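Local coordinates for tubulin-specific chaperone (Trypanosoma brucei, PDB 4B6W), which probably binds alpha-tubulin and microtubule plus ends as tubulin-binding cofactor B, a tubulin-folding chaperone, of which this chain is the ubiquitin-like domain, at residues 23-27 against 28-32; 39-42 against 43-46; 63-67 against 68-72. All coordinates share one frame; numbering follows the deposited sequence.

Interaction 1 of 3, residues 23-27 against 28-32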
loop_
_atom_site.group_PDB
_atom_site.type_symbol
_atom_site.label_atom_id
_atom_site.label_comp_id
_atom_site.label_asym_id
_atom_site.label_seq_id
_atom_site.Cartn_x
_atom_site.Cartn_y
_atom_site.Cartn_z
ATOM N N LEU A 23 3.227 -9.197 7.333
ATOM C CA LEU A 23 2.557 -9.854 6.200
ATOM C C LEU A 23 1.208 -10.433 6.619
ATOM O O LEU A 23 0.346 -10.631 5.807
ATOM C CB LEU A 23 3.445 -10.970 5.644
ATOM C CG LEU A 23 4.759 -10.555 4.982
ATOM C CD1 LEU A 23 5.581 -11.816 4.579
ATOM C CD2 LEU A 23 4.459 -9.698 3.791
ATOM N N ALA A 24 1.045 -10.709 7.904
ATOM C CA ALA A 24 -0.238 -11.137 8.445
ATOM C C ALA A 24 -1.284 -10.002 8.502
ATOM O O ALA A 24 -2.456 -10.275 8.695
ATOM C CB ALA A 24 -0.044 -11.795 9.841
ATOM N N GLN A 25 -0.872 -8.745 8.337
ATOM C CA GLN A 25 -1.810 -7.627 8.366
ATOM C C GLN A 25 -2.773 -7.641 7.195
ATOM O O GLN A 25 -2.400 -7.866 6.041
ATOM C CB GLN A 25 -1.069 -6.288 8.338
ATOM C CG GLN A 25 -0.220 -5.994 9.579
ATOM C CD GLN A 25 0.188 -4.523 9.664
ATOM O OE1 GLN A 25 1.328 -4.192 10.015
ATOM N NE2 GLN A 25 -0.737 -3.643 9.350
ATOM N N THR A 26 -4.028 -7.359 7.487
ATOM C CA THR A 26 -5.029 -7.235 6.438
ATOM C C THR A 26 -4.722 -5.964 5.684
ATOM O O THR A 26 -4.209 -5.003 6.271
ATOM C CB THR A 26 -6.423 -7.102 7.031
ATOM O OG1 THR A 26 -6.438 -5.926 7.863
ATOM C CG2 THR A 26 -6.809 -8.370 7.839
ATOM N N ILE A 27 -5.037 -5.943 4.397
ATOM C CA ILE A 27 -4.901 -4.711 3.621
ATOM C C ILE A 27 -5.705 -3.569 4.220
ATOM O O ILE A 27 -5.300 -2.426 4.138
ATOM C CB ILE A 27 -5.309 -4.909 2.139
ATOM C CG1 ILE A 27 -4.370 -5.941 1.484
ATOM C CG2 ILE A 27 -5.309 -3.579 1.416
ATOM C CD1 ILE A 27 -2.888 -5.565 1.549
ATOM N N GLU A 28 -6.832 -3.868 4.842
ATOM C CA GLU A 28 -7.626 -2.812 5.495
ATOM C C GLU A 28 -6.883 -2.113 6.631
ATOM O O GLU A 28 -7.043 -0.901 6.836
ATOM C CB GLU A 28 -8.876 -3.423 6.101
ATOM C CG GLU A 28 -9.771 -2.457 6.835
ATOM C CD GLU A 28 -11.002 -3.159 7.387
ATOM O OE1 GLU A 28 -11.527 -4.053 6.670
ATOM O OE2 GLU A 28 -11.419 -2.836 8.535
ATOM N N SER A 29 -6.140 -2.892 7.414
ATOM C CA SER A 29 -5.400 -2.332 8.544
ATOM C C SER A 29 -4.281 -1.451 7.993
ATOM O O SER A 29 -3.998 -0.401 8.550
ATOM C CB SER A 29 -4.840 -3.441 9.436
ATOM O OG SER A 29 -3.764 -4.121 8.810
ATOM N N ILE A 30 -3.696 -1.860 6.861
ATOM C CA ILE A 30 -2.606 -1.107 6.224
ATOM C C ILE A 30 -3.090 0.254 5.718
ATOM O O ILE A 30 -2.401 1.261 5.906
ATOM C CB ILE A 30 -1.946 -1.909 5.071
ATOM C CG1 ILE A 30 -1.205 -3.122 5.629
ATOM C CG2 ILE A 30 -0.993 -1.043 4.235
ATOM C CD1 ILE A 30 -0.821 -4.107 4.551
ATOM N N LYS A 31 -4.271 0.284 5.113
ATOM C CA LYS A 31 -4.879 1.542 4.654
ATOM C C LYS A 31 -5.086 2.550 5.805
ATOM O O LYS A 31 -5.012 3.774 5.603
ATOM C CB LYS A 31 -6.228 1.267 3.984
ATOM C CG LYS A 31 -6.145 0.550 2.644
ATOM C CD LYS A 31 -7.507 0.420 1.934
ATOM C CE LYS A 31 -7.350 -0.399 0.627
ATOM N NZ LYS A 31 -8.608 -0.489 -0.217
ATOM N N GLU A 32 -5.396 2.022 6.992
ATOM C CA GLU A 32 -5.575 2.844 8.180
ATOM C C GLU A 32 -4.302 3.581 8.501
ATOM O O GLU A 32 -4.314 4.787 8.710
ATOM C CB GLU A 32 -5.944 1.994 9.393
ATOM C CG GLU A 32 -7.390 1.554 9.398
ATOM C CD GLU A 32 -8.335 2.730 9.437
ATOM O OE1 GLU A 32 -8.149 3.588 10.341
ATOM O OE2 GLU A 32 -9.247 2.780 8.571
#
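Thr-26 caps the helix 27-35 of this ubiquitin-like domain by taking the backbone N-H of Ser-29. Its OG1 accepts from Ser-29 N at 3.1 Å, the N-cap bond, with an N-H...O angle of 149°. A chi1 of 60° sets OG1 between the backbone N and the carbonyl carbon of Thr-26, turned into the first turn of the helix. The carbonyl of the same residue is also engaged. Thr-26 O receives Ser-29 OG at 2.7 Å on a lone pair, in the carbonyl plane. It also receives Ile-30 N at 3.2 Å, in the carbonyl plane as well. A weak bond from Ser-29 N reaches this oxygen too.

Ser-29 OG is a relay. It donates to Thr-26 O and accepts from Gln-25 NE2 at 3.1 Å. That bond is nearly straight, at 163°, and OG lies close to the amide plane of Gln-25. The other end of the amide, Gln-25 OE1, accepts from Gly-22 N. Both ends of this side chain therefore have partners, which fixes the flip of the amide.

One residue further along, Lys-31 N donates to Ile-27 O at 3.1 Å. The extended chain of Lys-31 carries NZ to Met-45 O and Asn-63 OD1, so the ammonium has two acceptors in the surrounding loops and strand. The buried side of the turn is apolar. Ile-27 and Ile-30 both pack on Leu-47 of strand 45-50, and they touch each other through their CD1 methyls, 3.9 Å apart.

Interaction 2 of 3, residues 39-42 against 43-46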
loop_
_atom_site.group_PDB
_atom_site.type_symbol
_atom_site.label_atom_id
_atom_site.label_comp_id
_atom_site.label_asym_id
_atom_site.label_seq_id
_atom_site.Cartn_x
_atom_site.Cartn_y
_atom_site.Cartn_z
ATOM N N ALA A 39 -3.718 10.755 4.022
ATOM C CA ALA A 39 -4.970 11.378 4.475
ATOM C C ALA A 39 -6.066 11.352 3.414
ATOM O O ALA A 39 -6.927 12.208 3.422
ATOM C CB ALA A 39 -4.733 12.843 4.986
ATOM N N THR A 40 -5.991 10.380 2.496
ATOM C CA THR A 40 -7.135 9.938 1.690
ATOM C C THR A 40 -7.945 9.065 2.623
ATOM O O THR A 40 -7.360 8.193 3.265
ATOM C CB THR A 40 -6.706 9.020 0.488
ATOM O OG1 THR A 40 -5.752 9.695 -0.335
ATOM C CG2 THR A 40 -7.926 8.631 -0.387
ATOM N N PRO A 41 -9.277 9.269 2.705
ATOM C CA PRO A 41 -10.046 8.257 3.436
ATOM C C PRO A 41 -9.818 6.855 2.842
ATOM O O PRO A 41 -9.804 6.702 1.638
ATOM C CB PRO A 41 -11.503 8.688 3.247
ATOM C CG PRO A 41 -11.449 10.107 2.815
ATOM C CD PRO A 41 -10.142 10.297 2.099
ATOM N N PRO A 42 -9.620 5.847 3.694
ATOM C CA PRO A 42 -9.366 4.479 3.246
ATOM C C PRO A 42 -10.438 3.870 2.331
ATOM O O PRO A 42 -10.127 2.986 1.527
ATOM C CB PRO A 42 -9.278 3.708 4.563
ATOM C CG PRO A 42 -8.782 4.728 5.530
ATOM C CD PRO A 42 -9.497 5.964 5.160
ATOM N N GLU A 43 -11.672 4.336 2.470
ATOM C CA GLU A 43 -12.752 3.918 1.585
ATOM C C GLU A 43 -12.503 4.391 0.135
ATOM O O GLU A 43 -13.105 3.865 -0.798
ATOM C CB GLU A 43 -14.109 4.406 2.122
ATOM C CG GLU A 43 -14.194 5.908 2.487
ATOM C CD GLU A 43 -13.801 6.247 3.942
ATOM O OE1 GLU A 43 -12.873 5.618 4.510
ATOM O OE2 GLU A 43 -14.424 7.176 4.506
ATOM N N TYR A 44 -11.611 5.366 -0.044
ATOM C CA TYR A 44 -11.276 5.907 -1.365
ATOM C C TYR A 44 -9.844 5.605 -1.783
ATOM O O TYR A 44 -9.258 6.336 -2.587
ATOM C CB TYR A 44 -11.515 7.419 -1.374
ATOM C CG TYR A 44 -12.965 7.771 -1.246
ATOM C CD1 TYR A 44 -13.879 7.405 -2.229
ATOM C CD2 TYR A 44 -13.436 8.457 -0.128
ATOM C CE1 TYR A 44 -15.252 7.723 -2.095
ATOM C CE2 TYR A 44 -14.782 8.774 0.012
ATOM C CZ TYR A 44 -15.678 8.407 -0.970
ATOM O OH TYR A 44 -17.010 8.741 -0.816
HETATM N N MSE A 45 -9.282 4.534 -1.220
HETATM C CA MSE A 45 -7.956 4.051 -1.582
HETATM C C MSE A 45 -8.047 2.682 -2.207
HETATM O O MSE A 45 -8.736 1.782 -1.690
HETATM C CB MSE A 45 -7.073 3.859 -0.376
HETATM C CG MSE A 45 -6.718 5.044 0.440
HETATM SE SE MSE A 45 -5.479 4.367 1.881
HETATM C CE MSE A 45 -5.257 6.052 2.914
ATOM N N GLN A 46 -7.300 2.527 -3.295
ATOM C CA GLN A 46 -6.854 1.225 -3.753
ATOM C C GLN A 46 -5.358 1.168 -3.538
ATOM O O GLN A 46 -4.678 2.157 -3.741
ATOM C CB GLN A 46 -7.179 1.045 -5.227
ATOM C CG GLN A 46 -8.653 0.921 -5.474
ATOM C CD GLN A 46 -9.027 0.600 -6.915
ATOM O OE1 GLN A 46 -10.212 0.565 -7.231
ATOM N NE2 GLN A 46 -8.044 0.392 -7.789
#
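Pro-41 and Tyr-44 close the first of two overlapping type I turns, a short 3-10 turn that leads into strand 45-50 of the ubiquitin-like fold. Two backbone bonds make successive i to i+3 links. Tyr-44 N donates to Pro-41 O at 2.8 Å, with an N-H...O angle of 154°. Met-45 N donates to Pro-42 O at 3.3 Å. In both, the donor stands above the carbonyl plane, by 45° in the first and 74° in the second.

One charged side chain folds over the turn. Glu-43, deposited in two conformers, is bent at chi2 in the one described. There its carboxylate lies over the two prolines, but with a second conformer deposited this placement is doubtful.

Apolar contacts fill the turn. Thr-40 CG2 sits beside the backbone carbonyl of Tyr-44 and 3.9 Å from CG of the selenomethionine Met-45. CG2 is anti to the backbone N of Thr-40 and faces Tyr-44 O, while OG1, beside that N, is hydrogen-bonded to Asp-82 and His-9. The extended chain of Met-45 runs back along Thr-40 and packs on Val-34 of helix 27-35. Pro-42 covers the same helix at Lys-31, Glu-32 and Phe-35. The Pro-41 ring meets the edge of the Tyr-44 ring: CB and CG of Pro-41 both lie near CD2 of Tyr-44, and Pro-41 CB is 3.9 Å from Tyr-44 CD2.

Interaction 3 of 3, residues 63-67 against 68-72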
loop_
_atom_site.group_PDB
_atom_site.type_symbol
_atom_site.label_atom_id
_atom_site.label_comp_id
_atom_site.label_asym_id
_atom_site.label_seq_id
_atom_site.Cartn_x
_atom_site.Cartn_y
_atom_site.Cartn_z
ATOM N N ASN A 63 -9.278 -5.530 0.578
ATOM C CA ASN A 63 -9.270 -5.184 1.996
ATOM C C ASN A 63 -9.250 -6.353 2.974
ATOM O O ASN A 63 -8.649 -6.238 4.029
ATOM C CB ASN A 63 -10.482 -4.325 2.343
ATOM C CG ASN A 63 -10.368 -2.935 1.824
ATOM O OD1 ASN A 63 -9.311 -2.533 1.383
ATOM N ND2 ASN A 63 -11.457 -2.184 1.873
ATOM N N ASP A 64 -9.933 -7.450 2.647
ATOM C CA ASP A 64 -10.039 -8.593 3.572
ATOM C C ASP A 64 -8.886 -9.588 3.495
ATOM O O ASP A 64 -8.852 -10.536 4.281
ATOM C CB ASP A 64 -11.388 -9.331 3.418
ATOM C CG ASP A 64 -11.503 -10.141 2.120
ATOM O OD1 ASP A 64 -10.958 -9.728 1.064
ATOM O OD2 ASP A 64 -12.195 -11.195 2.158
ATOM N N LYS A 65 -7.966 -9.386 2.559
ATOM C CA LYS A 65 -6.808 -10.245 2.416
ATOM C C LYS A 65 -5.606 -9.663 3.161
ATOM O O LYS A 65 -5.535 -8.483 3.442
ATOM C CB LYS A 65 -6.427 -10.403 0.932
ATOM C CG LYS A 65 -7.416 -11.147 0.075
ATOM C CD LYS A 65 -7.519 -12.562 0.521
ATOM C CE LYS A 65 -8.200 -13.438 -0.507
ATOM N NZ LYS A 65 -8.644 -14.711 0.168
ATOM N N GLN A 66 -4.635 -10.515 3.417
ATOM C CA GLN A 66 -3.447 -10.145 4.126
ATOM C C GLN A 66 -2.382 -9.782 3.128
ATOM O O GLN A 66 -2.406 -10.244 1.990
ATOM C CB GLN A 66 -2.981 -11.310 4.988
ATOM C CG GLN A 66 -3.890 -11.546 6.182
ATOM C CD GLN A 66 -3.671 -12.911 6.799
ATOM O OE1 GLN A 66 -3.605 -13.909 6.082
ATOM N NE2 GLN A 66 -3.564 -12.964 8.127
ATOM N N LEU A 67 -1.438 -8.966 3.553
ATOM C CA LEU A 67 -0.368 -8.526 2.654
ATOM C C LEU A 67 0.446 -9.721 2.079
ATOM O O LEU A 67 0.858 -9.712 0.912
ATOM C CB LEU A 67 0.514 -7.503 3.381
ATOM C CG LEU A 67 1.643 -6.800 2.626
ATOM C CD1 LEU A 67 1.130 -6.023 1.393
ATOM C CD2 LEU A 67 2.407 -5.868 3.580
ATOM N N GLY A 68 0.662 -10.738 2.895
ATOM C CA GLY A 68 1.404 -11.926 2.482
ATOM C C GLY A 68 0.733 -12.799 1.430
ATOM O O GLY A 68 1.416 -13.582 0.749
ATOM N N TYR A 69 -0.592 -12.640 1.286
ATOM C CA TYR A 69 -1.360 -13.262 0.214
ATOM C C TYR A 69 -0.801 -12.814 -1.118
ATOM O O TYR A 69 -0.703 -13.581 -2.044
ATOM C CB TYR A 69 -2.829 -12.852 0.315
ATOM C CG TYR A 69 -3.730 -13.474 -0.734
ATOM C CD1 TYR A 69 -4.120 -14.798 -0.630
ATOM C CD2 TYR A 69 -4.190 -12.742 -1.809
ATOM C CE1 TYR A 69 -4.932 -15.376 -1.556
ATOM C CE2 TYR A 69 -5.015 -13.321 -2.774
ATOM C CZ TYR A 69 -5.385 -14.642 -2.629
ATOM O OH TYR A 69 -6.206 -15.257 -3.553
ATOM N N TYR A 70 -0.409 -11.553 -1.190
ATOM C CA TYR A 70 0.106 -10.962 -2.426
ATOM C C TYR A 70 1.615 -11.142 -2.642
ATOM O O TYR A 70 2.182 -10.583 -3.576
ATOM C CB TYR A 70 -0.309 -9.489 -2.472
ATOM C CG TYR A 70 -1.811 -9.361 -2.561
ATOM C CD1 TYR A 70 -2.471 -9.712 -3.724
ATOM C CD2 TYR A 70 -2.568 -8.935 -1.480
ATOM C CE1 TYR A 70 -3.853 -9.646 -3.817
ATOM C CE2 TYR A 70 -3.928 -8.838 -1.567
ATOM C CZ TYR A 70 -4.572 -9.199 -2.740
ATOM O OH TYR A 70 -5.933 -9.124 -2.865
ATOM N N GLN A 71 2.245 -11.958 -1.799
ATOM C CA GLN A 71 3.662 -12.307 -1.934
ATOM C C GLN A 71 4.544 -11.051 -1.855
ATOM O O GLN A 71 5.577 -10.956 -2.508
ATOM C CB GLN A 71 3.915 -13.121 -3.220
ATOM C CG GLN A 71 3.076 -14.391 -3.336
ATOM C CD GLN A 71 3.230 -15.123 -4.681
ATOM O OE1 GLN A 71 2.789 -14.632 -5.769
ATOM N NE2 GLN A 71 3.817 -16.333 -4.612
ATOM N N CYS A 72 4.144 -10.106 -1.011
ATOM C CA CYS A 72 4.949 -8.914 -0.777
ATOM C C CYS A 72 6.324 -9.241 -0.166
ATOM O O CYS A 72 6.450 -10.158 0.654
ATOM C CB CYS A 72 4.193 -7.935 0.085
ATOM S SG CYS A 72 4.988 -6.339 0.226
HETATM O O HOH W 1 -8.931 -16.580 -2.677
#
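Gln-66 O accepts the backbone N of Tyr-69 at 3.1 Å, with an N-H...O angle of 139°. Leu-67 O takes Tyr-70 N in the same way, also at 3.1 Å. Gln-71 N to Gly-68 O is the third i to i+3 bond in a row, the pattern of a short 3-10 turn.

Lys-65 runs over the outer side of this turn. It is bent at chi2 (-65°), which turns its chain across one face of the Tyr-69 ring. CE makes a CH-pi contact, 3.9 Å from the ring centroid. NZ lies over the same face, 4.5 Å from the centroid, in a cation-pi contact. A water is hydrogen-bonded to Tyr-69 OH and weakly accepts from Lys-65 NZ. The Tyr-69 ring meets its neighbour in a T-shaped (edge-to-face) arrangement: its CD2 stands 3.6 Å above the plane of the Tyr-70 ring, over the centre. Tyr-70 OH bonds to Ala-62 N.

On the inner side, Leu-67 CG packs 3.8 Å from Cys-72 CB. Both residues touch Val-3 of strand 2-9, and Leu-67 also meets Ile-27 and Ile-30. The arrangement is a 3-10 turn in the loop before the last strand of a beta-grasp, ubiquitin-like domain.

How the interactions relate
Along the chain the three contacts follow in series; none nests in or crosses another. Interaction 1 joins the loop after strand 15-22 to the start of helix 27-35. Interaction 2 closes the turn between that helix and strand 45-50. Interaction 3 lies in the long loop between strands 56-58 and 77-82. Interaction 1 is the hub. Its Lys-31 ammonium ties interactions 2 and 3 to the helix. Backbone bonds also join interactions 1 and 3: Ile-27 N to Lys-65 O, and Gln-25 O to Leu-67 N. Interactions 2 and 3 do not touch; their centres lie about 17 Å apart.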